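Local coordinates for protein cyclic UMP-AMP synthase (Rhodothermus marinus SG0.5JP17-172, PDB 6E0K) that joins ATP and UTP into the second messenger 3',3'-cUAMP, using magnesium, as the signalling enzyme of a CBASS antiphage defence system, at residues 165-177 and 249-261. Residues are numbered along the deposited sequence; the frame is centred on the assembly and turned at random.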
loop_
_atom_site.group_PDB
_atom_site.type_symbol
_atom_site.label_atom_id
_atom_site.label_comp_id
_atom_site.label_asym_id
_atom_site.label_seq_id
_atom_site.Cartn_x
_atom_site.Cartn_y
_atom_site.Cartn_z
ATOM N N VAL A 165 -10.344 8.356 -1.159
ATOM C CA VAL A 165 -10.650 7.492 -0.022
ATOM C C VAL A 165 -9.772 6.256 -0.106
ATOM O O VAL A 165 -9.751 5.577 -1.141
ATOM C CB VAL A 165 -12.135 7.105 0.013
ATOM C CG1 VAL A 165 -12.396 6.163 1.181
ATOM C CG2 VAL A 165 -13.014 8.364 0.108
ATOM N N ASN A 166 -9.033 5.975 0.969
ATOM C CA ASN A 166 -8.197 4.787 1.048
ATOM C C ASN A 166 -8.556 3.986 2.292
ATOM O O ASN A 166 -9.181 4.491 3.229
ATOM C CB ASN A 166 -6.703 5.139 1.090
ATOM C CG ASN A 166 -6.190 5.727 -0.213
ATOM O OD1 ASN A 166 -6.817 5.617 -1.272
ATOM N ND2 ASN A 166 -5.029 6.353 -0.138
ATOM N N TYR A 167 -8.112 2.730 2.313
ATOM C CA TYR A 167 -8.405 1.809 3.411
ATOM C C TYR A 167 -7.142 1.082 3.862
ATOM O O TYR A 167 -7.088 -0.153 3.850
ATOM C CB TYR A 167 -9.472 0.807 2.987
ATOM C CG TYR A 167 -10.782 1.433 2.562
ATOM C CD1 TYR A 167 -11.012 1.804 1.243
ATOM C CD2 TYR A 167 -11.785 1.646 3.497
ATOM C CE1 TYR A 167 -12.250 2.386 0.872
ATOM C CE2 TYR A 167 -12.999 2.208 3.141
ATOM C CZ TYR A 167 -13.222 2.579 1.839
ATOM O OH TYR A 167 -14.444 3.150 1.513
ATOM N N PRO A 168 -6.112 1.815 4.282
ATOM C CA PRO A 168 -4.838 1.151 4.616
ATOM C C PRO A 168 -4.936 0.178 5.779
ATOM O O PRO A 168 -4.212 -0.832 5.793
ATOM C CB PRO A 168 -3.907 2.326 4.944
ATOM C CG PRO A 168 -4.836 3.412 5.420
ATOM C CD PRO A 168 -6.071 3.265 4.571
ATOM N N LYS A 169 -5.798 0.444 6.765
ATOM C CA LYS A 169 -5.910 -0.490 7.880
ATOM C C LYS A 169 -6.465 -1.831 7.420
ATOM O O LYS A 169 -6.031 -2.882 7.906
ATOM C CB LYS A 169 -6.792 0.097 8.977
ATOM C CG LYS A 169 -6.248 1.376 9.574
ATOM C CD LYS A 169 -7.164 1.854 10.673
ATOM C CE LYS A 169 -6.609 3.107 11.341
ATOM N NZ LYS A 169 -7.544 3.620 12.386
ATOM N N LEU A 170 -7.441 -1.815 6.507
ATOM C CA LEU A 170 -7.983 -3.068 5.994
ATOM C C LEU A 170 -6.986 -3.767 5.085
ATOM O O LEU A 170 -6.889 -5.002 5.100
ATOM C CB LEU A 170 -9.286 -2.825 5.240
ATOM C CG LEU A 170 -10.425 -2.382 6.145
ATOM C CD1 LEU A 170 -11.653 -2.113 5.296
ATOM C CD2 LEU A 170 -10.698 -3.448 7.177
ATOM N N HIS A 171 -6.249 -3.001 4.279
ATOM C CA HIS A 171 -5.154 -3.579 3.500
ATOM C C HIS A 171 -4.201 -4.349 4.411
ATOM O O HIS A 171 -3.862 -5.505 4.139
ATOM C CB HIS A 171 -4.416 -2.476 2.732
ATOM C CG HIS A 171 -3.274 -2.971 1.898
ATOM N ND1 HIS A 171 -3.393 -3.224 0.550
ATOM C CD2 HIS A 171 -1.989 -3.257 2.223
ATOM C CE1 HIS A 171 -2.235 -3.650 0.078
ATOM N NE2 HIS A 171 -1.365 -3.673 1.071
ATOM N N TYR A 172 -3.792 -3.729 5.521
ATOM C CA TYR A 172 -2.875 -4.390 6.446
ATOM C C TYR A 172 -3.510 -5.619 7.086
ATOM O O TYR A 172 -2.911 -6.703 7.126
ATOM C CB TYR A 172 -2.413 -3.406 7.524
ATOM C CG TYR A 172 -1.652 -4.112 8.601
ATOM C CD1 TYR A 172 -0.392 -4.621 8.340
ATOM C CD2 TYR A 172 -2.195 -4.299 9.864
ATOM C CE1 TYR A 172 0.317 -5.283 9.318
ATOM C CE2 TYR A 172 -1.490 -4.958 10.850
ATOM C CZ TYR A 172 -0.234 -5.461 10.557
ATOM O OH TYR A 172 0.494 -6.122 11.523
ATOM N N GLU A 173 -4.727 -5.460 7.604
ATOM C CA GLU A 173 -5.414 -6.537 8.303
ATOM C C GLU A 173 -5.575 -7.763 7.411
ATOM O O GLU A 173 -5.334 -8.899 7.834
ATOM C CB GLU A 173 -6.771 -5.996 8.753
ATOM C CG GLU A 173 -7.689 -6.916 9.464
ATOM C CD GLU A 173 -8.985 -6.201 9.803
ATOM O OE1 GLU A 173 -10.073 -6.682 9.411
ATOM O OE2 GLU A 173 -8.887 -5.124 10.427
ATOM N N ASN A 174 -5.994 -7.547 6.166
ATOM C CA ASN A 174 -6.254 -8.684 5.284
ATOM C C ASN A 174 -4.964 -9.353 4.829
ATOM O O ASN A 174 -4.919 -10.581 4.666
ATOM C CB ASN A 174 -7.078 -8.224 4.092
ATOM C CG ASN A 174 -8.480 -7.819 4.496
ATOM O OD1 ASN A 174 -9.010 -8.288 5.509
ATOM N ND2 ASN A 174 -9.087 -6.947 3.713
ATOM N N GLY A 175 -3.915 -8.566 4.596
ATOM C CA GLY A 175 -2.627 -9.159 4.260
ATOM C C GLY A 175 -2.052 -9.966 5.409
ATOM O O GLY A 175 -1.455 -11.029 5.200
ATOM N N ALA A 176 -2.226 -9.480 6.638
ATOM C CA ALA A 176 -1.770 -10.247 7.792
ATOM C C ALA A 176 -2.553 -11.547 7.926
ATOM O O ALA A 176 -1.976 -12.605 8.208
ATOM C CB ALA A 176 -1.895 -9.396 9.060
ATOM N N ALA A 177 -3.865 -11.496 7.689
ATOM C CA ALA A 177 -4.677 -12.705 7.779
ATOM C C ALA A 177 -4.254 -13.729 6.737
ATOM O O ALA A 177 -4.154 -14.922 7.035
ATOM C CB ALA A 177 -6.156 -12.365 7.611
ATOM N N LYS A 249 -12.473 -9.623 -12.095
ATOM C CA LYS A 249 -13.143 -9.339 -10.832
ATOM C C LYS A 249 -12.192 -9.324 -9.641
ATOM O O LYS A 249 -12.656 -9.385 -8.497
ATOM C CB LYS A 249 -14.266 -10.346 -10.568
ATOM C CG LYS A 249 -15.335 -10.455 -11.650
ATOM C CD LYS A 249 -16.493 -11.323 -11.158
ATOM C CE LYS A 249 -17.551 -11.526 -12.230
ATOM N NZ LYS A 249 -18.863 -11.936 -11.643
ATOM N N PHE A 250 -10.882 -9.241 -9.871
ATOM C CA PHE A 250 -9.952 -9.167 -8.747
ATOM C C PHE A 250 -10.227 -7.921 -7.920
ATOM O O PHE A 250 -10.511 -6.844 -8.452
ATOM C CB PHE A 250 -8.492 -9.143 -9.213
ATOM C CG PHE A 250 -7.916 -10.503 -9.526
ATOM C CD1 PHE A 250 -8.736 -11.599 -9.752
ATOM C CD2 PHE A 250 -6.540 -10.676 -9.581
ATOM C CE1 PHE A 250 -8.190 -12.842 -10.055
ATOM C CE2 PHE A 250 -5.989 -11.908 -9.873
ATOM C CZ PHE A 250 -6.812 -12.994 -10.107
ATOM N N ARG A 251 -10.134 -8.078 -6.610
ATOM C CA ARG A 251 -10.337 -6.996 -5.667
ATOM C C ARG A 251 -8.998 -6.656 -5.039
ATOM O O ARG A 251 -8.118 -7.510 -4.918
ATOM C CB ARG A 251 -11.343 -7.397 -4.588
ATOM C CG ARG A 251 -12.683 -7.813 -5.151
ATOM C CD ARG A 251 -13.496 -6.595 -5.491
ATOM N NE ARG A 251 -14.051 -6.000 -4.282
ATOM C CZ ARG A 251 -14.681 -4.832 -4.242
ATOM N NH1 ARG A 251 -14.832 -4.110 -5.348
ATOM N NH2 ARG A 251 -15.157 -4.380 -3.086
ATOM N N CYS A 252 -8.841 -5.397 -4.656
ATOM C CA CYS A 252 -7.652 -5.007 -3.924
ATOM C C CYS A 252 -7.608 -5.706 -2.571
ATOM O O CYS A 252 -8.618 -6.200 -2.062
ATOM C CB CYS A 252 -7.616 -3.493 -3.741
ATOM S SG CYS A 252 -7.259 -2.647 -5.312
ATOM N N GLN A 253 -6.407 -5.739 -1.993
ATOM C CA GLN A 253 -6.219 -6.385 -0.698
ATOM C C GLN A 253 -7.088 -5.753 0.384
ATOM O O GLN A 253 -7.461 -6.433 1.349
ATOM C CB GLN A 253 -4.737 -6.336 -0.320
ATOM C CG GLN A 253 -4.372 -7.030 0.989
ATOM C CD GLN A 253 -2.878 -7.287 1.080
ATOM O OE1 GLN A 253 -2.329 -8.023 0.260
ATOM N NE2 GLN A 253 -2.225 -6.704 2.064
ATOM N N ASN A 254 -7.433 -4.466 0.250
ATOM C CA ASN A 254 -8.303 -3.841 1.247
ATOM C C ASN A 254 -9.741 -4.347 1.197
ATOM O O ASN A 254 -10.521 -4.003 2.088
ATOM C CB ASN A 254 -8.287 -2.303 1.132
ATOM C CG ASN A 254 -8.801 -1.777 -0.215
ATOM O OD1 ASN A 254 -9.652 -2.379 -0.860
ATOM N ND2 ASN A 254 -8.289 -0.624 -0.619
ATOM N N GLY A 255 -10.105 -5.144 0.190
ATOM C CA GLY A 255 -11.447 -5.675 0.068
ATOM C C GLY A 255 -12.493 -4.688 -0.407
ATOM O O GLY A 255 -13.679 -5.053 -0.484
ATOM N N GLN A 256 -12.102 -3.456 -0.734
ATOM C CA GLN A 256 -13.055 -2.410 -1.099
ATOM C C GLN A 256 -13.016 -2.026 -2.567
ATOM O O GLN A 256 -14.067 -1.759 -3.158
ATOM C CB GLN A 256 -12.809 -1.144 -0.269
ATOM C CG GLN A 256 -12.730 -1.356 1.220
ATOM C CD GLN A 256 -13.842 -2.225 1.751
ATOM O OE1 GLN A 256 -15.030 -1.961 1.532
ATOM N NE2 GLN A 256 -13.460 -3.287 2.448
ATOM N N ASP A 257 -11.830 -1.947 -3.153
ATOM C CA ASP A 257 -11.610 -1.419 -4.491
ATOM C C ASP A 257 -11.431 -2.545 -5.498
ATOM O O ASP A 257 -10.973 -3.640 -5.161
ATOM C CB ASP A 257 -10.355 -0.541 -4.547
ATOM C CG ASP A 257 -10.367 0.598 -3.538
ATOM O OD1 ASP A 257 -11.437 1.191 -3.290
ATOM O OD2 ASP A 257 -9.271 0.908 -3.019
ATOM N N ASP A 258 -11.771 -2.249 -6.752
ATOM C CA ASP A 258 -11.388 -3.115 -7.858
ATOM C C ASP A 258 -9.931 -2.881 -8.223
ATOM O O ASP A 258 -9.461 -1.740 -8.264
ATOM C CB ASP A 258 -12.253 -2.865 -9.087
ATOM C CG ASP A 258 -13.655 -3.396 -8.933
ATOM O OD1 ASP A 258 -13.894 -4.201 -8.009
ATOM O OD2 ASP A 258 -14.511 -3.021 -9.756
ATOM N N LEU A 259 -9.224 -3.969 -8.518
ATOM C CA LEU A 259 -7.825 -3.838 -8.900
ATOM C C LEU A 259 -7.685 -3.293 -10.317
ATOM O O LEU A 259 -6.753 -2.531 -10.602
ATOM C CB LEU A 259 -7.116 -5.189 -8.771
ATOM C CG LEU A 259 -5.655 -5.235 -9.232
ATOM C CD1 LEU A 259 -4.839 -4.155 -8.524
ATOM C CD2 LEU A 259 -5.086 -6.600 -8.946
ATOM N N PHE A 260 -8.594 -3.664 -11.214
ATOM C CA PHE A 260 -8.484 -3.334 -12.628
ATOM C C PHE A 260 -9.592 -2.386 -13.062
ATOM O O PHE A 260 -10.760 -2.568 -12.701
ATOM C CB PHE A 260 -8.520 -4.602 -13.481
ATOM C CG PHE A 260 -7.400 -5.540 -13.182
ATOM C CD1 PHE A 260 -6.096 -5.168 -13.455
ATOM C CD2 PHE A 260 -7.636 -6.782 -12.605
ATOM C CE1 PHE A 260 -5.056 -6.008 -13.162
ATOM C CE2 PHE A 260 -6.591 -7.633 -12.312
ATOM C CZ PHE A 260 -5.295 -7.243 -12.596
ATOM N N GLY A 261 -9.219 -1.391 -13.854
ATOM C CA GLY A 261 -10.190 -0.423 -14.324
ATOM C C GLY A 261 -9.504 0.694 -15.074
ATOM O O GLY A 261 -8.304 0.637 -15.350
HETATM O O HOH W 1 -11.413 3.854 -2.625
HETATM O O HOH W 2 -6.398 1.525 0.256
HETATM O O HOH W 3 -5.630 -2.768 -0.995
#
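The backbone oxygen of H171 is gripped twice: by its helical partner, the N of G175, and by the side-chain amide of Q253, whose NE2 lies 2.9 Å from H171 O. The two donors approach from opposite faces of the carbonyl plane. An extended glutamine suits the place: with CG anti to the backbone N (chi1 -177°), its chain crosses the H171 side chain at about a right angle, and its amide stacks over the imidazole, the planes 24° apart. G175, without a side chain, lets this amide lie against the helix, with Q253 NE2 3.3 Å from G175 CA. Outside the segments, Y186 holds Q253 OE1 and E216 holds H171 NE2.

One turn further along, N174 has a short amide that holds an N-H close enough to the helix to reach Q253 O, ND2 donating at 2.9 Å in the carbonyl plane. N254 keeps the loop in shape: its OD1 accepts from the N of Q256 (an Asx turn) and of D257, an Asx motif overlapping the type I turn of 252-255, while ND2 gives to D257 OD2. A water joins H171 ND1 to the N of N254.

Q256, with CG anti to the carbonyl carbon (chi1 -51°), sets CG over the centre of the Y167 ring, 3.6 Å from the centroid, in a CH-pi contact. The bend at chi2 folds the amide back, so NE2 bonds to N254 O and touches L170 CD1; OE1 is hydrogen-bonded to K138 NZ.

The contact fastens the loop between helices 231-244 and 269-285 to the first two turns of helix 168-181, after strand 162-166 with its UTP-binding N166; strands 127-138 and 150-157 flank Y167 and L170, and helix 212-220 packs against N174 and Q253.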